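Alpha-glucosidase ([Eubacterium] rectale, PDB 6PNR) probably hydrolyses alpha-glycosides of sulfoquinovose as a family 31 glycoside hydrolase, and is captured here with a sulfonated aza-sugar inhibitor in its active-site pocket. Local coordinates at residues Lys219-Ile224 and Gly569-Arg574; Ile244-Gly249 and Phe532-Asp537; Asp258-Leu261 and Lys266-Gly269; Thr503-Leu508 and Ala639-Thr644; Arg509-Ala514 and Ala545-Val550. All blocks are in the same frame, centred on the assembly; numbering follows the deposited sequence.

Interactions 2 and 3 share the first beta-alpha-beta unit of the catalytic barrel: strands 242-245 and 267-271 are neighbours in the parallel sheet, Ile-244 N is 3.0 Å from Gly-269 O, and Tyr-534 OH lies 2.6 Å from Thr-260 OG1, a probable hydrogen bond. Interactions 4 and 5 both use helix 504-514, their centres 9 Å apart. Two salt bridges tie these pairs together, Asp-537 with Lys-504 between interactions 2 and 4, and Lys-266 with Asp-549 between interactions 3 and 5. Interaction 1 stands apart, its centre 26 Å from that of interaction 5; its segment 569-574 comes directly after helix 538-568, which carries one side of interaction 5. The bound inhibitor comes within about 12 Å of the Val-246 side chain in interaction 2.

Interaction 1: Lys219-Ile224 and Gly569-Arg574; sequences KLLERI and GHPVQR
Leu-221 and Glu-222, neighbours on helix 217-228, meet Gly-569, His-570 and Pro-571 where the chain leaves the long helix 538-568 and heads for strand 573-574, the edge strand of an antiparallel sheet in the family 31 C-terminal region. Leu-221 CG is 4.1 Å from Pro-571 CD, an apolar contact in which the two side chains cross at about a right angle. Leu-221 CD1 packs by van der Waals contact against the carbonyl Gly-569 O, 3.6 Å away. A branched apolar residue suits this buried helix face, because it packs beside the proline ring without asking for a polar partner. Gly-569, the first residue beyond helix 538-568, has a positive phi of 85°, a conformation that favours glycine, and the lack of a side chain also lets Leu-221 O come close. His-570 starts out away from helix 217-228, but its ring reaches back to Glu-222. With CG anti to the carbonyl carbon (chi1 -63°) and the chain extended beyond it, Glu-222 carries its carboxylate to the ring edge. There a histidine-carboxylate hydrogen bond forms, bent to 150° at the proton. On the other ring nitrogen, ND1 bonds to Glu-564 of helix 538-568, so the imidazole is gripped by two carboxylates, which would probably favour its protonated form. Glu-564 also forms a salt bridge with Arg-574. Across the contact, His-570 NE2 meets Glu-222 OE2 at 3.0 Å, close to the imidazole plane and on the oxygen's anti lone pair.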
# COMPACT_ATOMS: atom_id res chain seq x y z
N LYS A 219 -20.51 -6.06 33.83
CA LYS A 219 -20.07 -7.35 34.35
C LYS A 219 -19.04 -8.00 33.44
O LYS A 219 -18.14 -8.71 33.92
CB LYS A 219 -21.26 -8.29 34.56
CG LYS A 219 -22.15 -7.92 35.75
CD LYS A 219 -23.35 -8.86 35.88
CE LYS A 219 -24.40 -8.32 36.84
NZ LYS A 219 -25.66 -9.11 36.78
N LEU A 220 -19.15 -7.80 32.13
CA LEU A 220 -18.09 -8.28 31.25
C LEU A 220 -16.74 -7.67 31.61
O LEU A 220 -15.72 -8.37 31.64
CB LEU A 220 -18.45 -7.97 29.80
CG LEU A 220 -17.69 -8.82 28.80
CD1 LEU A 220 -18.06 -10.28 28.96
CD2 LEU A 220 -18.02 -8.34 27.41
N LEU A 221 -16.71 -6.36 31.91
CA LEU A 221 -15.44 -5.74 32.29
C LEU A 221 -14.95 -6.28 33.63
O LEU A 221 -13.74 -6.40 33.84
CB LEU A 221 -15.58 -4.22 32.33
CG LEU A 221 -15.10 -3.46 31.08
CD1 LEU A 221 -13.60 -3.68 30.89
CD2 LEU A 221 -15.86 -3.90 29.85
N GLU A 222 -15.87 -6.61 34.55
CA GLU A 222 -15.46 -7.29 35.78
C GLU A 222 -14.75 -8.60 35.48
O GLU A 222 -13.69 -8.88 36.05
CB GLU A 222 -16.68 -7.52 36.68
CG GLU A 222 -17.31 -6.21 37.11
CD GLU A 222 -18.69 -6.38 37.74
OE1 GLU A 222 -19.01 -7.51 38.20
OE2 GLU A 222 -19.45 -5.37 37.77
N ARG A 223 -15.30 -9.40 34.57
CA ARG A 223 -14.67 -10.67 34.21
C ARG A 223 -13.35 -10.47 33.46
O ARG A 223 -12.37 -11.18 33.70
CB ARG A 223 -15.64 -11.51 33.38
CG ARG A 223 -16.97 -11.80 34.09
CD ARG A 223 -17.62 -13.08 33.56
NE ARG A 223 -19.03 -13.19 33.95
CZ ARG A 223 -19.46 -13.75 35.07
NH1 ARG A 223 -18.59 -14.26 35.94
NH2 ARG A 223 -20.76 -13.79 35.33
N ILE A 224 -13.32 -9.51 32.53
CA ILE A 224 -12.10 -9.24 31.77
C ILE A 224 -10.95 -8.94 32.72
O ILE A 224 -9.84 -9.48 32.58
CB ILE A 224 -12.35 -8.08 30.79
CG1 ILE A 224 -13.15 -8.58 29.58
CG2 ILE A 224 -11.03 -7.41 30.35
CD1 ILE A 224 -13.61 -7.48 28.63
N GLY A 569 -12.88 -2.86 37.57
CA GLY A 569 -12.50 -2.85 36.18
C GLY A 569 -13.39 -2.03 35.28
O GLY A 569 -13.19 -2.05 34.06
N HIS A 570 -14.35 -1.31 35.83
CA HIS A 570 -15.13 -0.35 35.05
C HIS A 570 -14.22 0.82 34.72
O HIS A 570 -13.80 1.54 35.65
CB HIS A 570 -16.35 0.16 35.80
CG HIS A 570 -17.21 -0.93 36.37
ND1 HIS A 570 -18.05 -0.73 37.45
CD2 HIS A 570 -17.38 -2.22 36.00
CE1 HIS A 570 -18.68 -1.86 37.73
NE2 HIS A 570 -18.30 -2.78 36.86
N PRO A 571 -13.91 1.07 33.45
CA PRO A 571 -12.94 2.13 33.11
C PRO A 571 -13.47 3.51 33.46
O PRO A 571 -14.68 3.74 33.52
CB PRO A 571 -12.75 1.97 31.60
CG PRO A 571 -14.03 1.32 31.10
CD PRO A 571 -14.49 0.42 32.25
N VAL A 572 -12.55 4.44 33.69
CA VAL A 572 -12.95 5.82 33.96
C VAL A 572 -13.68 6.42 32.76
O VAL A 572 -14.71 7.09 32.91
CB VAL A 572 -11.74 6.66 34.38
CG1 VAL A 572 -12.15 8.11 34.55
CG2 VAL A 572 -11.14 6.12 35.68
N GLN A 573 -13.16 6.20 31.56
CA GLN A 573 -13.77 6.69 30.32
C GLN A 573 -14.46 5.51 29.66
O GLN A 573 -13.79 4.57 29.22
CB GLN A 573 -12.72 7.32 29.39
CG GLN A 573 -12.01 8.52 30.02
CD GLN A 573 -10.96 9.14 29.11
OE1 GLN A 573 -9.76 9.07 29.39
NE2 GLN A 573 -11.40 9.75 28.02
N ARG A 574 -15.80 5.57 29.59
CA ARG A 574 -16.67 4.46 29.21
C ARG A 574 -17.42 4.77 27.93
O ARG A 574 -17.80 5.92 27.68
CB ARG A 574 -17.70 4.19 30.32
CG ARG A 574 -17.07 4.12 31.69
CD ARG A 574 -18.07 4.00 32.81
NE ARG A 574 -17.37 4.06 34.10
CZ ARG A 574 -17.95 3.93 35.29
NH1 ARG A 574 -19.26 3.73 35.37
NH2 ARG A 574 -17.22 4.02 36.39

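Interaction 2: Ile244-Gly249 and Phe532-Asp537; sequences IGVQGG and FQYYDD
Ile-244 and Tyr-534 both hold their first side-chain branch between the backbone N and the carbonyl carbon: chi1 is 55° for CG1 of the isoleucine and 76° for the tyrosine ring. Set this way, Ile-244 turns CG2 toward the phenol, and the tyrosine reaches across to strand 242-245 of the catalytic barrel from the 3-10 turn that precedes helix 538-568. Ile-244 CG2 stands 3.3 Å from Tyr-534 OH and 4.0 Å from Tyr-534 CZ, the two side chains crossing nearly at right angles. The hydroxyl end of the tyrosine is what touches, with Ile-244 CB also near it. Alongside, Val-246 CG1 approaches Tyr-535 CE2 at 4.4 Å. The two tyrosines brace each other: Tyr-535 CD2 sits 3.8 Å above the plane of the Tyr-534 ring, offset toward its rim, and Tyr-534 CZ lies at the edge of the Tyr-535 ring. A backbone bond from Asp-536 N to Gln-533 O, 2.8 Å, closes the short turn; Asp-536 OD2 adds a bond from Gln-533 N, met from above the carboxylate plane. Tyrosine suits these positions because its ring packs against aliphatic carbons while its hydroxyl can still find a polar partner. Tyr-534 OH has Thr-260 of helix 250-262 and Tyr-535 OH has Glu-524. No hydrogen bond crosses the contact, which rests on van der Waals packing; the hydroxyls are satisfied by residues beyond it.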
# COMPACT_ATOMS: atom_id res chain seq x y z
N ILE A 244 3.29 19.43 34.99
CA ILE A 244 3.84 20.27 33.92
C ILE A 244 5.08 19.62 33.32
O ILE A 244 6.01 19.22 34.04
CB ILE A 244 4.13 21.69 34.43
CG1 ILE A 244 5.06 21.70 35.64
CG2 ILE A 244 2.83 22.41 34.77
CD1 ILE A 244 5.72 23.05 35.88
N GLY A 245 5.08 19.48 32.00
CA GLY A 245 6.21 18.90 31.30
C GLY A 245 7.12 20.01 30.81
O GLY A 245 6.77 20.72 29.87
N VAL A 246 8.27 20.18 31.46
CA VAL A 246 9.22 21.23 31.14
C VAL A 246 10.61 20.59 31.07
O VAL A 246 10.81 19.45 31.49
CB VAL A 246 9.21 22.39 32.16
CG1 VAL A 246 7.82 23.00 32.25
CG2 VAL A 246 9.69 21.91 33.53
N GLN A 247 11.56 21.35 30.54
CA GLN A 247 12.90 20.83 30.31
C GLN A 247 13.88 21.99 30.39
O GLN A 247 13.49 23.16 30.44
CB GLN A 247 13.05 20.16 28.94
CG GLN A 247 12.23 18.89 28.71
CD GLN A 247 12.39 18.38 27.28
OE1 GLN A 247 12.90 17.29 27.06
NE2 GLN A 247 11.96 19.18 26.31
N GLY A 248 15.16 21.63 30.41
CA GLY A 248 16.24 22.59 30.23
C GLY A 248 17.23 22.69 31.37
O GLY A 248 18.14 23.53 31.30
N GLY A 249 17.12 21.89 32.42
CA GLY A 249 18.02 22.00 33.55
C GLY A 249 17.40 22.77 34.70
O GLY A 249 16.31 23.35 34.60
N PHE A 532 3.99 26.02 20.10
CA PHE A 532 3.34 26.71 21.20
C PHE A 532 3.54 25.94 22.50
O PHE A 532 3.38 24.72 22.54
CB PHE A 532 1.84 26.86 20.92
CG PHE A 532 1.08 27.52 22.04
CD1 PHE A 532 1.02 28.89 22.13
CD2 PHE A 532 0.43 26.75 22.99
CE1 PHE A 532 0.31 29.50 23.14
CE2 PHE A 532 -0.28 27.35 24.04
CZ PHE A 532 -0.34 28.73 24.11
N GLN A 533 3.91 26.67 23.56
CA GLN A 533 3.90 26.15 24.93
C GLN A 533 2.98 27.02 25.77
O GLN A 533 2.93 28.23 25.57
CB GLN A 533 5.31 26.16 25.54
CG GLN A 533 6.39 25.60 24.63
CD GLN A 533 6.20 24.11 24.35
OE1 GLN A 533 5.43 23.43 25.05
NE2 GLN A 533 6.89 23.60 23.33
N TYR A 534 2.27 26.40 26.72
CA TYR A 534 1.32 27.16 27.53
C TYR A 534 1.96 28.37 28.19
O TYR A 534 1.30 29.40 28.36
CB TYR A 534 0.68 26.25 28.60
CG TYR A 534 1.57 25.93 29.80
CD1 TYR A 534 1.65 26.78 30.89
CD2 TYR A 534 2.31 24.74 29.84
CE1 TYR A 534 2.46 26.49 31.99
CE2 TYR A 534 3.12 24.44 30.93
CZ TYR A 534 3.18 25.31 32.01
OH TYR A 534 3.98 25.03 33.08
N TYR A 535 3.23 28.26 28.58
CA TYR A 535 3.91 29.35 29.27
C TYR A 535 4.37 30.45 28.32
O TYR A 535 5.02 31.40 28.77
CB TYR A 535 5.10 28.81 30.07
CG TYR A 535 6.03 27.86 29.33
CD1 TYR A 535 6.97 28.34 28.43
CD2 TYR A 535 5.99 26.49 29.57
CE1 TYR A 535 7.84 27.48 27.76
CE2 TYR A 535 6.84 25.62 28.91
CZ TYR A 535 7.77 26.11 28.03
OH TYR A 535 8.62 25.24 27.38
N ASP A 536 4.06 30.34 27.02
CA ASP A 536 4.36 31.39 26.06
C ASP A 536 3.37 32.54 26.12
O ASP A 536 3.66 33.62 25.59
CB ASP A 536 4.32 30.85 24.62
CG ASP A 536 5.51 29.95 24.28
OD1 ASP A 536 6.50 29.90 25.03
OD2 ASP A 536 5.42 29.28 23.23
N ASP A 537 2.19 32.35 26.71
CA ASP A 537 1.05 33.23 26.47
C ASP A 537 0.32 33.48 27.78
O ASP A 537 -0.16 32.52 28.39
CB ASP A 537 0.11 32.60 25.44
CG ASP A 537 -1.04 33.52 25.06
OD1 ASP A 537 -0.78 34.55 24.40
OD2 ASP A 537 -2.20 33.19 25.39

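Interaction 3: Asp258-Leu261 and Lys266-Gly269; sequences DKTL and KVAG
Val-267 packs against Thr-260 and Leu-261 inside a beta-alpha-beta crossover, in which strand 242-245, helix 250-262 and strand 267-271 follow one another and the two strands lie parallel and adjacent in the barrel sheet. The valine leaves the start of the second strand with CB directed at the helix, and CB already comes within 4.0 Å of Leu-261 CD2. One step further out, CG2 lies beside the backbone N and anti to the carbonyl carbon, while CG1 takes the place opposite the N (chi1 177°). That rotation sends the CG2 methyl to the helix, where it meets two residues at once: Leu-261 CD2 at 3.8 Å and the Thr-260 methyl. A beta-branched residue fits here, since it fills width close to an extended backbone and presents a methyl without a long flexible arm. Leucine plays the complementary part. Leaving the helix obliquely, it brings its end nearer than its start and crosses the valine at about a right angle. It also touches Lys-311 and Ile-313, just before the next barrel strand. Threonine serves two surroundings, giving its methyl to the valine while OG1 forms hydrogen bonds with Tyr-534 OH and Leu-256 O. Both helical residues thus close on one methyl of the strand, and their tightest approach is between Thr-260 CG2 and Val-267 CG2, 3.6 Å apart.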
# COMPACT_ATOMS: atom_id res chain seq x y z
N ASP A 258 8.08 27.94 38.99
CA ASP A 258 7.78 29.20 39.67
C ASP A 258 6.83 30.07 38.84
O ASP A 258 5.86 30.63 39.38
CB ASP A 258 9.08 29.95 39.97
CG ASP A 258 9.97 29.19 40.94
OD1 ASP A 258 9.43 28.43 41.77
OD2 ASP A 258 11.21 29.36 40.89
N LYS A 259 7.09 30.19 37.53
CA LYS A 259 6.21 30.97 36.66
C LYS A 259 4.80 30.41 36.67
O LYS A 259 3.81 31.15 36.78
CB LYS A 259 6.78 30.99 35.23
CG LYS A 259 6.00 31.87 34.26
CD LYS A 259 6.59 31.78 32.85
CE LYS A 259 6.18 32.98 32.01
NZ LYS A 259 6.84 33.02 30.67
N THR A 260 4.68 29.09 36.55
CA THR A 260 3.37 28.46 36.55
C THR A 260 2.62 28.75 37.85
O THR A 260 1.46 29.20 37.84
CB THR A 260 3.53 26.96 36.33
OG1 THR A 260 4.20 26.76 35.08
CG2 THR A 260 2.16 26.27 36.31
N LEU A 261 3.29 28.54 38.98
CA LEU A 261 2.69 28.85 40.28
C LEU A 261 2.38 30.33 40.42
O LEU A 261 1.35 30.71 40.99
CB LEU A 261 3.62 28.39 41.40
CG LEU A 261 3.84 26.87 41.51
CD1 LEU A 261 5.07 26.57 42.38
CD2 LEU A 261 2.61 26.18 42.07
N LYS A 266 -2.55 25.54 39.65
CA LYS A 266 -2.24 24.52 40.64
C LYS A 266 -1.38 23.43 40.04
O LYS A 266 -1.70 22.88 38.97
CB LYS A 266 -3.53 23.92 41.21
CG LYS A 266 -4.29 24.85 42.12
CD LYS A 266 -5.74 24.41 42.24
CE LYS A 266 -6.43 25.08 43.42
NZ LYS A 266 -7.78 24.49 43.67
N VAL A 267 -0.29 23.08 40.72
CA VAL A 267 0.68 22.12 40.20
C VAL A 267 0.74 20.93 41.14
O VAL A 267 1.00 21.10 42.34
CB VAL A 267 2.07 22.75 40.02
CG1 VAL A 267 3.09 21.72 39.55
CG2 VAL A 267 1.98 23.92 39.02
N ALA A 268 0.47 19.73 40.61
CA ALA A 268 0.67 18.49 41.35
C ALA A 268 2.12 18.03 41.27
O ALA A 268 2.65 17.49 42.25
CB ALA A 268 -0.26 17.39 40.81
N GLY A 269 2.77 18.22 40.12
CA GLY A 269 4.12 17.74 39.95
C GLY A 269 4.78 18.38 38.75
O GLY A 269 4.12 18.88 37.83

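Interaction 4: Thr503-Leu508 and Ala639-Thr644; sequences TKELFL and AELGYT
A type II beta turn from Glu-640 to Tyr-643, in the family 31 C-terminal region, places Leu-641 against the first turns of helix 504-514 in the catalytic barrel domain, where Glu-505 and Leu-508 receive it. Leu-641 is the second residue of the turn, so its side chain projects from the bend. Gly-642 follows at the third position with phi of 100°, a backbone setting that calls for glycine, and the turn closes through Tyr-643 N to Glu-640 O at 2.9 Å. Leu-508 presents both its root and its tip. Its CB lies 4.1 Å from Leu-641 CD1, while its CD1 lies 4.1 Å from Leu-641 CD2, the two leucines crossing at about a right angle. The CD2 branch of Leu-641 also comes to 4.3 Å from Glu-505 CG. Glutamate works in this place because CG lies opposite the backbone N (chi1 -177°) and the chain stays extended (chi2 -163°), giving carbon to the leucine and sending the carboxylate beyond to Asp-608 N. The helix begins one residue after Thr-503, whose OG1 accepts from Leu-506 N at 3.2 Å as the N-cap. Around these apolar side chains, helix 538-568 holds the turn by its carbonyls: Arg-543 binds Leu-641 O and Arg-546 binds Gly-642 O, with a cation-pi contact between Arg-546 and Tyr-643. No hydrogen bond crosses between the two segments; carbon atoms alone meet across the seam. Charged residues at its margin bond to the turn, which is consistent with a well-held turn backbone.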
# COMPACT_ATOMS: atom_id res chain seq x y z
N THR A 503 -0.59 24.90 17.92
CA THR A 503 -1.18 26.22 18.12
C THR A 503 -1.78 26.36 19.51
O THR A 503 -2.03 25.36 20.21
CB THR A 503 -2.29 26.50 17.10
OG1 THR A 503 -3.39 25.63 17.36
CG2 THR A 503 -1.79 26.32 15.64
N LYS A 504 -1.98 27.62 19.91
CA LYS A 504 -2.65 27.93 21.18
C LYS A 504 -4.02 27.27 21.26
O LYS A 504 -4.37 26.66 22.28
CB LYS A 504 -2.78 29.44 21.34
CG LYS A 504 -3.69 29.89 22.49
CD LYS A 504 -3.77 31.43 22.56
CE LYS A 504 -4.78 31.91 23.59
NZ LYS A 504 -4.58 33.35 23.95
N GLU A 505 -4.81 27.39 20.20
CA GLU A 505 -6.17 26.85 20.24
C GLU A 505 -6.14 25.34 20.47
O GLU A 505 -6.95 24.80 21.23
CB GLU A 505 -6.91 27.19 18.95
CG GLU A 505 -8.37 26.70 18.93
CD GLU A 505 -8.97 26.66 17.53
OE1 GLU A 505 -8.20 26.77 16.55
OE2 GLU A 505 -10.20 26.50 17.41
N LEU A 506 -5.21 24.65 19.81
CA LEU A 506 -5.07 23.21 20.00
C LEU A 506 -4.72 22.86 21.44
O LEU A 506 -5.30 21.94 22.03
CB LEU A 506 -4.01 22.64 19.07
CG LEU A 506 -3.84 21.15 19.37
CD1 LEU A 506 -5.07 20.36 18.89
CD2 LEU A 506 -2.57 20.62 18.82
N PHE A 507 -3.76 23.57 22.03
CA PHE A 507 -3.41 23.29 23.41
C PHE A 507 -4.62 23.45 24.31
O PHE A 507 -4.87 22.61 25.19
CB PHE A 507 -2.26 24.19 23.89
CG PHE A 507 -1.93 24.00 25.35
CD1 PHE A 507 -2.65 24.68 26.33
CD2 PHE A 507 -0.94 23.12 25.74
CE1 PHE A 507 -2.39 24.48 27.68
CE2 PHE A 507 -0.66 22.92 27.09
CZ PHE A 507 -1.39 23.60 28.06
N LEU A 508 -5.38 24.53 24.11
CA LEU A 508 -6.51 24.81 25.00
C LEU A 508 -7.64 23.81 24.81
O LEU A 508 -8.25 23.37 25.80
CB LEU A 508 -7.00 26.24 24.79
CG LEU A 508 -6.02 27.30 25.33
CD1 LEU A 508 -6.45 28.68 24.86
CD2 LEU A 508 -5.94 27.23 26.85
N ALA A 639 -20.15 26.15 22.67
CA ALA A 639 -18.93 25.44 23.04
C ALA A 639 -17.72 26.32 22.72
O ALA A 639 -16.82 25.94 21.98
CB ALA A 639 -18.86 24.09 22.32
N GLU A 640 -17.71 27.53 23.27
CA GLU A 640 -16.56 28.39 23.12
C GLU A 640 -15.35 27.78 23.84
O GLU A 640 -15.48 26.86 24.66
CB GLU A 640 -16.85 29.80 23.66
CG GLU A 640 -18.11 30.46 23.08
CD GLU A 640 -17.96 30.96 21.64
OE1 GLU A 640 -16.84 30.99 21.09
OE2 GLU A 640 -19.00 31.33 21.05
N LEU A 641 -14.17 28.31 23.51
CA LEU A 641 -12.93 27.86 24.11
C LEU A 641 -13.03 27.92 25.63
O LEU A 641 -13.33 28.97 26.20
CB LEU A 641 -11.79 28.74 23.61
CG LEU A 641 -10.43 28.11 23.33
CD1 LEU A 641 -10.56 26.72 22.76
CD2 LEU A 641 -9.66 28.99 22.36
N GLY A 642 -12.81 26.77 26.28
CA GLY A 642 -12.92 26.66 27.72
C GLY A 642 -14.23 26.06 28.21
O GLY A 642 -14.37 25.84 29.41
N TYR A 643 -15.17 25.79 27.32
CA TYR A 643 -16.49 25.31 27.71
C TYR A 643 -16.75 23.97 27.04
O TYR A 643 -17.58 23.85 26.12
CB TYR A 643 -17.55 26.37 27.36
CG TYR A 643 -17.31 27.64 28.15
CD1 TYR A 643 -17.87 27.81 29.41
CD2 TYR A 643 -16.47 28.64 27.67
CE1 TYR A 643 -17.63 28.95 30.16
CE2 TYR A 643 -16.23 29.78 28.41
CZ TYR A 643 -16.81 29.93 29.65
OH TYR A 643 -16.57 31.08 30.38
N THR A 644 -16.05 22.95 27.52
CA THR A 644 -16.18 21.60 27.00
C THR A 644 -17.66 21.20 26.92
O THR A 644 -18.41 21.46 27.87
CB THR A 644 -15.44 20.60 27.90
OG1 THR A 644 -14.20 21.17 28.31
CG2 THR A 644 -15.21 19.28 27.19

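Interaction 5: Arg509-Ala514 and Ala545-Val550; sequences RWAEMA and ARLVDV
Leu-547 of helix 538-568 drops its forked end onto the backbone of helix 504-514, one branch over Ala-511 and the other beside Glu-512. Its CD1 is 3.7 Å from Ala-511 CB and 4.0 Å from Glu-512 N, while CD2 lies 4.2 Å from Glu-512 CB. The fork therefore straddles two consecutive helical residues. Alanine suits the spot because a single methyl lets the leucine come down close to the helix; Ala-511 also touches Ile-491. Of the Glu-512 side chain, only CB comes near the leucine. CG sits between the backbone N and the carbonyl carbon (chi1 81°), and the chain beyond extends to Arg-509, one helical turn earlier. Arg-509 NH1 bonds to Glu-512 OE2 at 2.7 Å as part of a salt bridge, in the guanidinium plane and on the syn side, 20° out of the carboxylate plane. The other oxygen, OE1, accepts from Gly-642 N in the C-terminal region, so this buried carboxylate is held by both oxygens. Helix-on-helix packing through leucine and alanine, here with the buried Arg-509 and Glu-512 paired beside it, is typical of the outer helical layer of a TIM barrel, the fold of the family 31 catalytic domain.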
# COMPACT_ATOMS: atom_id res chain seq x y z
N ARG A 509 -7.97 23.45 23.56
CA ARG A 509 -8.97 22.41 23.33
C ARG A 509 -8.54 21.08 23.94
O ARG A 509 -9.38 20.33 24.44
CB ARG A 509 -9.23 22.23 21.83
CG ARG A 509 -10.10 23.31 21.19
CD ARG A 509 -11.50 23.36 21.83
NE ARG A 509 -12.35 24.29 21.08
CZ ARG A 509 -13.50 24.80 21.50
NH1 ARG A 509 -13.98 24.48 22.70
NH2 ARG A 509 -14.17 25.63 20.72
N TRP A 510 -7.24 20.76 23.87
CA TRP A 510 -6.77 19.52 24.48
C TRP A 510 -6.87 19.57 26.00
O TRP A 510 -7.25 18.59 26.64
CB TRP A 510 -5.32 19.23 24.05
CG TRP A 510 -4.98 17.76 23.81
CD1 TRP A 510 -5.08 16.73 24.70
CD2 TRP A 510 -4.43 17.20 22.61
NE1 TRP A 510 -4.64 15.55 24.12
CE2 TRP A 510 -4.23 15.82 22.83
CE3 TRP A 510 -4.10 17.73 21.35
CZ2 TRP A 510 -3.73 14.96 21.85
CZ3 TRP A 510 -3.60 16.88 20.37
CH2 TRP A 510 -3.42 15.51 20.63
N ALA A 511 -6.53 20.71 26.60
CA ALA A 511 -6.57 20.81 28.05
C ALA A 511 -8.01 20.71 28.58
O ALA A 511 -8.24 20.14 29.66
CB ALA A 511 -5.91 22.11 28.50
N GLU A 512 -8.99 21.24 27.85
CA GLU A 512 -10.37 21.22 28.33
C GLU A 512 -11.00 19.84 28.20
O GLU A 512 -12.02 19.57 28.85
CB GLU A 512 -11.22 22.27 27.59
CG GLU A 512 -11.73 21.87 26.21
CD GLU A 512 -12.39 23.03 25.45
OE1 GLU A 512 -11.89 24.17 25.55
OE2 GLU A 512 -13.40 22.79 24.75
N MET A 513 -10.41 18.95 27.39
CA MET A 513 -10.76 17.53 27.44
C MET A 513 -10.05 16.84 28.60
O MET A 513 -10.67 16.07 29.35
CB MET A 513 -10.39 16.85 26.12
CG MET A 513 -10.35 15.32 26.22
SD MET A 513 -10.08 14.46 24.66
CE MET A 513 -8.32 14.78 24.41
N ALA A 514 -8.75 17.14 28.77
CA ALA A 514 -7.93 16.45 29.75
C ALA A 514 -8.43 16.66 31.17
O ALA A 514 -8.21 15.79 32.03
CB ALA A 514 -6.48 16.93 29.63
N ALA A 545 -5.25 27.97 34.30
CA ALA A 545 -5.55 28.02 35.73
C ALA A 545 -7.00 27.62 36.01
O ALA A 545 -7.28 26.84 36.93
CB ALA A 545 -5.28 29.43 36.28
N ARG A 546 -7.93 28.15 35.21
CA ARG A 546 -9.33 27.77 35.36
C ARG A 546 -9.55 26.28 35.07
O ARG A 546 -10.20 25.57 35.85
CB ARG A 546 -10.20 28.63 34.45
CG ARG A 546 -11.60 28.07 34.19
CD ARG A 546 -12.40 29.06 33.36
NE ARG A 546 -13.73 28.58 33.03
CZ ARG A 546 -14.00 27.70 32.07
NH1 ARG A 546 -13.02 27.18 31.34
NH2 ARG A 546 -15.26 27.35 31.86
N LEU A 547 -8.99 25.78 33.96
CA LEU A 547 -9.20 24.38 33.59
C LEU A 547 -8.64 23.45 34.66
O LEU A 547 -9.28 22.45 35.02
CB LEU A 547 -8.56 24.08 32.23
CG LEU A 547 -9.02 24.95 31.04
CD1 LEU A 547 -8.26 24.63 29.77
CD2 LEU A 547 -10.53 24.86 30.80
N VAL A 548 -7.46 23.76 35.18
CA VAL A 548 -6.86 22.90 36.19
C VAL A 548 -7.66 22.99 37.49
O VAL A 548 -7.84 21.99 38.19
CB VAL A 548 -5.38 23.28 36.38
CG1 VAL A 548 -4.80 22.63 37.62
CG2 VAL A 548 -4.58 22.89 35.12
N ASP A 549 -8.14 24.19 37.83
CA ASP A 549 -9.00 24.32 39.01
C ASP A 549 -10.24 23.45 38.87
O ASP A 549 -10.61 22.74 39.81
CB ASP A 549 -9.37 25.79 39.24
CG ASP A 549 -10.03 26.03 40.61
OD1 ASP A 549 -9.85 25.20 41.52
OD2 ASP A 549 -10.72 27.06 40.75
N VAL A 550 -10.88 23.45 37.70
CA VAL A 550 -12.01 22.56 37.46
C VAL A 550 -11.62 21.11 37.73
O VAL A 550 -12.37 20.36 38.37
CB VAL A 550 -12.57 22.75 36.04
CG1 VAL A 550 -13.56 21.66 35.70
CG2 VAL A 550 -13.22 24.11 35.90